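Local coordinates for protein putative agmatine deiminase (PDB 2EWO) that probably hydrolyses the guanidino group of agmatine to give N-carbamoylputrescine and ammonia, as a deiminase of the guanidino-group-modifying (pentein) superfamily, at residues E20-Q24 against F311-N315; K25-W31 against E60-V66; A236-T240 against A251-Y255. All coordinates share one frame; numbering follows the deposited sequence.

Contact 1: residues E20-Q24 against F311-N315; sequences EFEKQ and FLIVN
Ile313 presses its short branch against the backbone of Phe21: CG2 of Ile313 lies 3.4 Å from CA and 3.6 Å from CB of Phe21. With chi1 of Ile313 at -60°, CG2 is the branch opposite its own backbone N, and it is this methyl that meets the 20-24 turn, while the CG1 arm runs on toward the Phe311 ring, where CD1 sits at the edge in the ring plane. The aromatic ring of Phe21 leads away, leaving the base of that side chain to make the apolar contact.

Glu20, the residue before, approaches the CB and CG1 part of Ile313. Its extended chain crosses the isoleucine at about a right angle and carries the carboxylate alongside the strand. OE2 of Glu20 stops 3.6 Å from N of Ile313, beside CD2 of Leu312 and CG1 of Ile313.

Gln24 likewise points at the strand. Its extended chain puts CD 3.8 Å from CA of Val314, bringing the amide group beside the backbone there. The Gln24 and Asn315 side chains meet obliquely, their amide planes turned 71° apart, and CG of Gln24 is 4.1 Å from CG of Asn315. The ND2 of Asn315 reaches back to O of Gln24 at 2.7 Å, a bond that is weak because its N-H...O angle is just 125°.

Both backbones bond elsewhere: Lys23 pairs with Ala368, and Leu312 with Ile319 in the adjoining strand 317-321. No backbone hydrogen bond links the two segments; what joins them is mainly side-chain packing, round Ile313 and between Gln24, Val314 and Asn315, with a weak Asn315-to-carbonyl bond, holding the lead-in to strand 24-29 against the edge strand 312-314.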
loop_
_atom_site.group_PDB
_atom_site.type_symbol
_atom_site.label_atom_id
_atom_site.label_comp_id
_atom_site.label_asym_id
_atom_site.label_seq_id
_atom_site.Cartn_x
_atom_site.Cartn_y
_atom_site.Cartn_z
ATOM N N GLU A 20 -2.046 -28.234 -23.534
ATOM C CA GLU A 20 -2.372 -28.151 -22.117
ATOM C C GLU A 20 -2.233 -29.499 -21.416
ATOM O O GLU A 20 -1.837 -29.573 -20.249
ATOM C CB GLU A 20 -3.794 -27.616 -21.950
ATOM C CG GLU A 20 -4.119 -27.152 -20.538
ATOM C CD GLU A 20 -5.360 -26.261 -20.478
ATOM O OE1 GLU A 20 -5.363 -25.190 -21.148
ATOM O OE2 GLU A 20 -6.323 -26.635 -19.756
ATOM N N PHE A 21 -2.550 -30.560 -22.146
ATOM C CA PHE A 21 -2.487 -31.920 -21.633
ATOM C C PHE A 21 -1.075 -32.473 -21.456
ATOM O O PHE A 21 -0.850 -33.335 -20.603
ATOM C CB PHE A 21 -3.290 -32.835 -22.551
ATOM C CG PHE A 21 -3.136 -32.518 -24.016
ATOM C CD1 PHE A 21 -2.002 -32.909 -24.718
ATOM C CD2 PHE A 21 -4.142 -31.837 -24.698
ATOM C CE1 PHE A 21 -1.880 -32.626 -26.078
ATOM C CE2 PHE A 21 -4.026 -31.552 -26.051
ATOM C CZ PHE A 21 -2.898 -31.945 -26.742
ATOM N N GLU A 22 -0.127 -31.980 -22.253
ATOM C CA GLU A 22 1.249 -32.455 -22.156
ATOM C C GLU A 22 1.768 -32.379 -20.721
ATOM O O GLU A 22 1.143 -31.759 -19.857
ATOM C CB GLU A 22 2.154 -31.663 -23.110
ATOM C CG GLU A 22 1.804 -31.865 -24.584
ATOM C CD GLU A 22 2.862 -31.317 -25.539
ATOM O OE1 GLU A 22 4.060 -31.641 -25.359
ATOM O OE2 GLU A 22 2.498 -30.574 -26.482
ATOM N N LYS A 23 2.904 -33.030 -20.469
ATOM C CA LYS A 23 3.496 -33.052 -19.134
ATOM C C LYS A 23 3.860 -31.653 -18.660
ATOM O O LYS A 23 4.400 -30.828 -19.413
ATOM C CB LYS A 23 4.731 -33.954 -19.098
ATOM C CG LYS A 23 5.366 -34.097 -17.709
ATOM C CD LYS A 23 6.634 -34.971 -17.767
ATOM C CE LYS A 23 7.407 -35.012 -16.452
ATOM N NZ LYS A 23 8.698 -35.749 -16.612
ATOM N N GLN A 24 3.568 -31.404 -17.391
ATOM C CA GLN A 24 3.812 -30.100 -16.811
ATOM C C GLN A 24 4.398 -30.141 -15.413
ATOM O O GLN A 24 4.034 -30.989 -14.613
ATOM C CB GLN A 24 2.507 -29.307 -16.804
ATOM C CG GLN A 24 1.353 -29.989 -16.114
ATOM C CD GLN A 24 0.037 -29.305 -16.402
ATOM O OE1 GLN A 24 -0.380 -29.187 -17.560
ATOM N NE2 GLN A 24 -0.625 -28.845 -15.353
ATOM N N PHE A 311 -12.399 -26.535 -17.229
ATOM C CA PHE A 311 -11.643 -27.495 -16.434
ATOM C C PHE A 311 -10.140 -27.395 -16.757
ATOM O O PHE A 311 -9.739 -27.001 -17.867
ATOM C CB PHE A 311 -12.189 -28.934 -16.660
ATOM C CG PHE A 311 -12.239 -29.352 -18.111
ATOM C CD1 PHE A 311 -11.119 -29.896 -18.729
ATOM C CD2 PHE A 311 -13.379 -29.121 -18.879
ATOM C CE1 PHE A 311 -11.127 -30.193 -20.084
ATOM C CE2 PHE A 311 -13.392 -29.416 -20.237
ATOM C CZ PHE A 311 -12.263 -29.949 -20.839
ATOM N N LEU A 312 -9.313 -27.729 -15.774
ATOM C CA LEU A 312 -7.874 -27.670 -15.966
ATOM C C LEU A 312 -7.360 -29.077 -16.244
ATOM O O LEU A 312 -7.801 -30.043 -15.618
ATOM C CB LEU A 312 -7.189 -27.071 -14.724
ATOM C CG LEU A 312 -5.735 -26.573 -14.857
ATOM C CD1 LEU A 312 -4.805 -27.743 -15.000
ATOM C CD2 LEU A 312 -5.599 -25.637 -16.061
ATOM N N ILE A 313 -6.441 -29.178 -17.201
ATOM C CA ILE A 313 -5.846 -30.448 -17.599
ATOM C C ILE A 313 -4.425 -30.623 -17.060
ATOM O O ILE A 313 -3.456 -30.327 -17.761
ATOM C CB ILE A 313 -5.777 -30.581 -19.144
ATOM C CG1 ILE A 313 -7.181 -30.506 -19.741
ATOM C CG2 ILE A 313 -5.106 -31.893 -19.530
ATOM C CD1 ILE A 313 -8.143 -31.559 -19.201
ATOM N N VAL A 314 -4.288 -31.087 -15.823
ATOM C CA VAL A 314 -2.955 -31.310 -15.276
ATOM C C VAL A 314 -2.517 -32.677 -15.821
ATOM O O VAL A 314 -3.253 -33.305 -16.596
ATOM C CB VAL A 314 -2.974 -31.341 -13.732
ATOM C CG1 VAL A 314 -3.810 -30.199 -13.215
ATOM C CG2 VAL A 314 -3.506 -32.666 -13.225
ATOM N N ASN A 315 -1.320 -33.127 -15.455
ATOM C CA ASN A 315 -0.868 -34.431 -15.912
ATOM C C ASN A 315 -1.361 -35.481 -14.915
ATOM O O ASN A 315 -1.174 -35.350 -13.697
ATOM C CB ASN A 315 0.664 -34.474 -16.071
ATOM C CG ASN A 315 1.409 -33.890 -14.878
ATOM O OD1 ASN A 315 1.141 -34.233 -13.722
ATOM N ND2 ASN A 315 2.365 -33.010 -15.161
#

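Contact 2: residues K25-W31 against E60-V66; sequences KQIWMLW and EPVSLCV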
loop_
_atom_site.group_PDB
_atom_site.type_symbol
_atom_site.label_atom_id
_atom_site.label_comp_id
_atom_site.label_asym_id
_atom_site.label_seq_id
_atom_site.Cartn_x
_atom_site.Cartn_y
_atom_site.Cartn_z
ATOM N N LYS A 25 5.297 -29.200 -15.129
ATOM C CA LYS A 25 5.963 -29.099 -13.838
ATOM C C LYS A 25 5.090 -28.649 -12.673
ATOM O O LYS A 25 5.244 -29.162 -11.568
ATOM C CB LYS A 25 7.165 -28.163 -13.947
ATOM C CG LYS A 25 7.821 -27.854 -12.609
ATOM C CD LYS A 25 9.102 -27.079 -12.806
ATOM C CE LYS A 25 9.785 -26.760 -11.497
ATOM N NZ LYS A 25 11.184 -26.291 -11.754
ATOM N N GLN A 26 4.189 -27.695 -12.901
ATOM C CA GLN A 26 3.322 -27.199 -11.828
ATOM C C GLN A 26 2.236 -26.298 -12.362
ATOM O O GLN A 26 2.079 -26.141 -13.571
ATOM C CB GLN A 26 4.138 -26.397 -10.822
ATOM C CG GLN A 26 4.963 -25.302 -11.484
ATOM C CD GLN A 26 5.719 -24.440 -10.500
ATOM O OE1 GLN A 26 6.744 -23.843 -10.847
ATOM N NE2 GLN A 26 5.216 -24.356 -9.267
ATOM N N ILE A 27 1.493 -25.701 -11.441
ATOM C CA ILE A 27 0.433 -24.789 -11.816
ATOM C C ILE A 27 0.471 -23.500 -11.023
ATOM O O ILE A 27 0.685 -23.501 -9.814
ATOM C CB ILE A 27 -0.946 -25.421 -11.642
ATOM C CG1 ILE A 27 -1.195 -26.400 -12.786
ATOM C CG2 ILE A 27 -2.030 -24.339 -11.621
ATOM C CD1 ILE A 27 -2.486 -27.159 -12.641
ATOM N N TRP A 28 0.248 -22.401 -11.732
ATOM C CA TRP A 28 0.237 -21.077 -11.138
ATOM C C TRP A 28 -1.185 -20.568 -10.985
ATOM O O TRP A 28 -2.016 -20.774 -11.869
ATOM C CB TRP A 28 1.005 -20.093 -12.026
ATOM C CG TRP A 28 2.467 -20.407 -12.185
ATOM C CD1 TRP A 28 3.043 -21.246 -13.107
ATOM C CD2 TRP A 28 3.540 -19.885 -11.397
ATOM N NE1 TRP A 28 4.407 -21.274 -12.940
ATOM C CE2 TRP A 28 4.737 -20.449 -11.897
ATOM C CE3 TRP A 28 3.608 -18.992 -10.316
ATOM C CZ2 TRP A 28 5.979 -20.155 -11.355
ATOM C CZ3 TRP A 28 4.845 -18.700 -9.779
ATOM C CH2 TRP A 28 6.015 -19.282 -10.301
HETATM N N MSE A 29 -1.455 -19.913 -9.856
HETATM C CA MSE A 29 -2.758 -19.307 -9.594
HETATM C C MSE A 29 -2.670 -18.153 -8.579
HETATM O O MSE A 29 -1.910 -18.208 -7.610
HETATM C CB MSE A 29 -3.786 -20.366 -9.158
HETATM C CG MSE A 29 -3.433 -21.242 -7.950
HETATM SE SE MSE A 29 -4.863 -22.574 -7.510
HETATM C CE MSE A 29 -6.122 -21.393 -6.584
ATOM N N LEU A 30 -3.440 -17.097 -8.840
ATOM C CA LEU A 30 -3.464 -15.906 -7.994
ATOM C C LEU A 30 -4.349 -16.018 -6.744
ATOM O O LEU A 30 -4.638 -17.118 -6.278
ATOM C CB LEU A 30 -3.886 -14.690 -8.830
ATOM C CG LEU A 30 -2.847 -14.162 -9.827
ATOM C CD1 LEU A 30 -3.502 -13.174 -10.769
ATOM C CD2 LEU A 30 -1.684 -13.516 -9.071
ATOM N N TRP A 31 -4.775 -14.884 -6.199
ATOM C CA TRP A 31 -5.595 -14.894 -4.995
ATOM C C TRP A 31 -6.607 -13.761 -4.987
ATOM O O TRP A 31 -6.239 -12.592 -4.979
ATOM C CB TRP A 31 -4.699 -14.773 -3.771
ATOM C CG TRP A 31 -5.397 -15.018 -2.468
ATOM C CD1 TRP A 31 -5.881 -14.079 -1.593
ATOM C CD2 TRP A 31 -5.617 -16.290 -1.853
ATOM N NE1 TRP A 31 -6.379 -14.695 -0.464
ATOM C CE2 TRP A 31 -6.230 -16.051 -0.601
ATOM C CE3 TRP A 31 -5.352 -17.613 -2.239
ATOM C CZ2 TRP A 31 -6.579 -17.085 0.266
ATOM C CZ3 TRP A 31 -5.697 -18.640 -1.380
ATOM C CH2 TRP A 31 -6.305 -18.370 -0.138
ATOM N N GLU A 60 0.496 -32.498 -8.938
ATOM C CA GLU A 60 1.722 -31.728 -9.142
ATOM C C GLU A 60 1.736 -30.571 -8.165
ATOM O O GLU A 60 0.764 -30.344 -7.449
ATOM C CB GLU A 60 1.783 -31.180 -10.573
ATOM C CG GLU A 60 0.435 -30.760 -11.149
ATOM C CD GLU A 60 0.549 -30.113 -12.515
ATOM O OE1 GLU A 60 1.457 -30.486 -13.282
ATOM O OE2 GLU A 60 -0.281 -29.235 -12.830
ATOM N N PRO A 61 2.847 -29.832 -8.106
ATOM C CA PRO A 61 2.944 -28.689 -7.197
ATOM C C PRO A 61 2.182 -27.458 -7.683
ATOM O O PRO A 61 1.968 -27.250 -8.889
ATOM C CB PRO A 61 4.443 -28.437 -7.123
ATOM C CG PRO A 61 4.895 -28.849 -8.487
ATOM C CD PRO A 61 4.159 -30.138 -8.696
ATOM N N VAL A 62 1.769 -26.652 -6.713
ATOM C CA VAL A 62 1.034 -25.425 -6.978
ATOM C C VAL A 62 1.815 -24.223 -6.483
ATOM O O VAL A 62 2.405 -24.247 -5.392
ATOM C CB VAL A 62 -0.325 -25.378 -6.262
ATOM C CG1 VAL A 62 -1.129 -24.215 -6.811
ATOM C CG2 VAL A 62 -1.070 -26.689 -6.424
ATOM N N SER A 63 1.794 -23.168 -7.301
ATOM C CA SER A 63 2.462 -21.887 -7.016
ATOM C C SER A 63 1.382 -20.843 -6.819
ATOM O O SER A 63 0.943 -20.197 -7.759
ATOM C CB SER A 63 3.364 -21.476 -8.179
ATOM O OG SER A 63 4.551 -22.256 -8.187
ATOM N N LEU A 64 0.965 -20.701 -5.572
ATOM C CA LEU A 64 -0.075 -19.773 -5.171
ATOM C C LEU A 64 0.506 -18.368 -4.915
ATOM O O LEU A 64 1.211 -18.161 -3.928
ATOM C CB LEU A 64 -0.718 -20.334 -3.904
ATOM C CG LEU A 64 -2.034 -19.743 -3.434
ATOM C CD1 LEU A 64 -3.077 -20.023 -4.496
ATOM C CD2 LEU A 64 -2.429 -20.325 -2.098
ATOM N N CYS A 65 0.210 -17.405 -5.786
ATOM C CA CYS A 65 0.745 -16.048 -5.619
ATOM C C CYS A 65 -0.239 -15.085 -4.986
ATOM O O CYS A 65 -1.212 -14.696 -5.621
ATOM C CB CYS A 65 1.152 -15.492 -6.971
ATOM S SG CYS A 65 1.996 -16.699 -7.956
ATOM N N VAL A 66 0.002 -14.664 -3.752
ATOM C CA VAL A 66 -0.964 -13.753 -3.159
ATOM C C VAL A 66 -0.416 -12.376 -2.796
ATOM O O VAL A 66 0.764 -12.222 -2.444
ATOM C CB VAL A 66 -1.661 -14.398 -1.912
ATOM C CG1 VAL A 66 -1.888 -15.874 -2.169
ATOM C CG2 VAL A 66 -0.844 -14.187 -0.648
#
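Met29, present as selenomethionine, lies between Val62 and Leu64 on one face of the paired strands, its CG 3.7 Å from CD1 of Leu64 and 3.9 Å from CG1 of Val62. The bend at chi3 (-78°) turns its methyl group back toward CD1 of Leu64. The other methyl of Leu64, CD2, meets CZ3 of Trp31 obliquely, and Trp31 and Val66 lie side by side, pointing the same way.

On the reverse face, Trp28 spreads its indole over Ser63. CB of Ser63 sits 3.6 Å from the centroid of the six-membered ring, a CH-pi contact over the face, while SG of Cys65 lies at the ring edge, 4.9 Å from the same centroid.

Between the faces runs parallel backbone pairing: Ile27 N bonds to Pro61 O, Ser63 N to Ile27 O (2.8 Å, N-H...O angle 170°), Met29 N to Ser63 O and Cys65 N to Met29 O.

The polar edge comes last. Gln26 turns its amide toward OG of Ser63, which is hydrogen-bonded to Arg87 of the next strand; OE2 of Glu60 lies across Ile27 and probably pairs with the side-chain amide of Gln24. Helix 43-57 covers the Met29 face through Phe49, Val52 and Ile56, completing the beta-alpha-beta crossover that joins neighbouring parallel strands 24-29 and 62-66.

Contact 3: residues A236-T240 against A251-Y255; sequences ACIYT and AKAAY
An extended segment, weakly bonded as a strand at 236-237, passes one turn and more of helix 248-259 with its residue order reversed relative to the helix: CA of Cys237 is 6.7 Å from CA of Tyr255, and CA of Tyr239 is 5.6 Å from CA of Ala251. No hydrogen bond crosses between them. The helix is held by its own bonds, such as Tyr255 N to Ala251 O, and the contact is made by side chains.

The largest meeting is between two tyrosines. Both place CG opposite the backbone N (chi1 -173° for Tyr239, -166° for Tyr255), and the side chains cross at about a right angle. Their ring centroids are 4.8 Å apart with the planes inclined at 62°, and CD1 of Tyr239 approaches CD2 of Tyr255 to 3.3 Å. The alkyl part of Lys252 meets the Tyr239 ring obliquely, CG of Lys252 3.9 Å from CE1 of Tyr239; its amine is turned to the hydroxyl of Tyr248, one helical turn earlier.

Small residues let the backbones come near. Ala251 sets its CB 3.7 Å from O of Ile238 and 3.9 Å from CG1 of the same residue. Further along, SG of Cys237 packs 4.2 Å from CB of Ala254.

On the sheet side, Cys237 also touches Ala227 in strand 227-231 and Val271 in strand 270-271, and Tyr255 leans on Val271 as well. The contact thus packs helix 248-259 against the end of strand 234-237 and the loop that follows, within the beta-alpha-beta unit formed by 234-237, 248-259 and 270-271.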
loop_
_atom_site.group_PDB
_atom_site.type_symbol
_atom_site.label_atom_id
_atom_site.label_comp_id
_atom_site.label_asym_id
_atom_site.label_seq_id
_atom_site.Cartn_x
_atom_site.Cartn_y
_atom_site.Cartn_z
ATOM N N ALA A 236 -13.172 -30.858 -27.192
ATOM C CA ALA A 236 -14.343 -30.902 -26.332
ATOM C C ALA A 236 -15.268 -29.815 -26.827
ATOM O O ALA A 236 -14.884 -29.002 -27.669
ATOM C CB ALA A 236 -13.967 -30.652 -24.881
ATOM N N CYS A 237 -16.490 -29.801 -26.316
ATOM C CA CYS A 237 -17.445 -28.789 -26.721
ATOM C C CYS A 237 -18.766 -28.953 -25.996
ATOM O O CYS A 237 -19.290 -30.059 -25.886
ATOM C CB CYS A 237 -17.675 -28.852 -28.229
ATOM S SG CYS A 237 -18.646 -27.471 -28.846
ATOM N N ILE A 238 -19.297 -27.848 -25.483
ATOM C CA ILE A 238 -20.573 -27.901 -24.788
ATOM C C ILE A 238 -21.672 -28.188 -25.806
ATOM O O ILE A 238 -21.582 -27.756 -26.957
ATOM C CB ILE A 238 -20.900 -26.562 -24.069
ATOM C CG1 ILE A 238 -20.658 -25.384 -25.014
ATOM C CG2 ILE A 238 -20.074 -26.433 -22.797
ATOM C CD1 ILE A 238 -20.978 -24.037 -24.405
ATOM N N TYR A 239 -22.696 -28.932 -25.393
ATOM C CA TYR A 239 -23.812 -29.245 -26.285
ATOM C C TYR A 239 -25.089 -29.634 -25.533
ATOM O O TYR A 239 -25.099 -30.560 -24.717
ATOM C CB TYR A 239 -23.416 -30.351 -27.276
ATOM C CG TYR A 239 -24.456 -30.616 -28.352
ATOM C CD1 TYR A 239 -24.452 -29.885 -29.550
ATOM C CD2 TYR A 239 -25.458 -31.574 -28.166
ATOM C CE1 TYR A 239 -25.422 -30.097 -30.538
ATOM C CE2 TYR A 239 -26.434 -31.796 -29.146
ATOM C CZ TYR A 239 -26.410 -31.053 -30.328
ATOM O OH TYR A 239 -27.370 -31.262 -31.295
ATOM N N THR A 240 -26.160 -28.894 -25.805
ATOM C CA THR A 240 -27.462 -29.141 -25.190
ATOM C C THR A 240 -28.512 -29.119 -26.289
ATOM O O THR A 240 -28.298 -28.522 -27.343
ATOM C CB THR A 240 -27.818 -28.063 -24.128
ATOM O OG1 THR A 240 -29.107 -28.352 -23.565
ATOM C CG2 THR A 240 -27.840 -26.670 -24.749
ATOM N N ALA A 251 -23.719 -22.800 -28.621
ATOM C CA ALA A 251 -23.119 -24.120 -28.439
ATOM C C ALA A 251 -23.269 -24.983 -29.684
ATOM O O ALA A 251 -22.306 -25.587 -30.155
ATOM C CB ALA A 251 -23.749 -24.821 -27.245
ATOM N N LYS A 252 -24.481 -25.038 -30.218
ATOM C CA LYS A 252 -24.721 -25.832 -31.406
ATOM C C LYS A 252 -23.951 -25.232 -32.582
ATOM O O LYS A 252 -23.300 -25.954 -33.341
ATOM C CB LYS A 252 -26.214 -25.880 -31.713
ATOM C CG LYS A 252 -26.607 -27.020 -32.639
ATOM C CD LYS A 252 -28.076 -26.944 -32.996
ATOM C CE LYS A 252 -28.366 -25.684 -33.799
ATOM N NZ LYS A 252 -29.827 -25.402 -33.875
ATOM N N ALA A 253 -24.020 -23.909 -32.722
ATOM C CA ALA A 253 -23.328 -23.190 -33.798
ATOM C C ALA A 253 -21.848 -23.529 -33.768
ATOM O O ALA A 253 -21.180 -23.575 -34.807
ATOM C CB ALA A 253 -23.514 -21.688 -33.630
ATOM N N ALA A 254 -21.347 -23.760 -32.558
ATOM C CA ALA A 254 -19.948 -24.096 -32.349
ATOM C C ALA A 254 -19.704 -25.540 -32.743
ATOM O O ALA A 254 -18.733 -25.849 -33.441
ATOM C CB ALA A 254 -19.579 -23.894 -30.890
ATOM N N TYR A 255 -20.600 -26.416 -32.294
ATOM C CA TYR A 255 -20.501 -27.847 -32.569
ATOM C C TYR A 255 -20.490 -28.116 -34.070
ATOM O O TYR A 255 -19.692 -28.919 -34.565
ATOM C CB TYR A 255 -21.664 -28.587 -31.898
ATOM C CG TYR A 255 -21.481 -30.086 -31.838
ATOM C CD1 TYR A 255 -21.329 -30.838 -33.007
ATOM C CD2 TYR A 255 -21.467 -30.756 -30.615
ATOM C CE1 TYR A 255 -21.167 -32.215 -32.963
ATOM C CE2 TYR A 255 -21.307 -32.138 -30.557
ATOM C CZ TYR A 255 -21.156 -32.863 -31.740
ATOM O OH TYR A 255 -20.998 -34.232 -31.716
#

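Contacts 1 and 2 share one run of chain, 20-31, and touch directly although their centres are 14 Å apart. NE2 of Gln24 and OE2 of Glu60 lie 2.6 Å apart, a probable hydrogen bond, and CD1 of Ile27 packs 3.4 Å from both CD1 of Leu312 and CG1 of Val314. The sheet of contact 2 is thereby tied to strand 312-314. Contact 3 touches neither: its nearest atoms are about 4 Å from contact 1 (centres 22 Å apart) and about 17 Å from contact 2 (centres 30 Å apart). Contacts 2 and 3, on opposite sides of the chain's centre, belong to different beta-alpha-beta units, consistent with the propeller-like pentein fold, whose active site typically lies near the central axis.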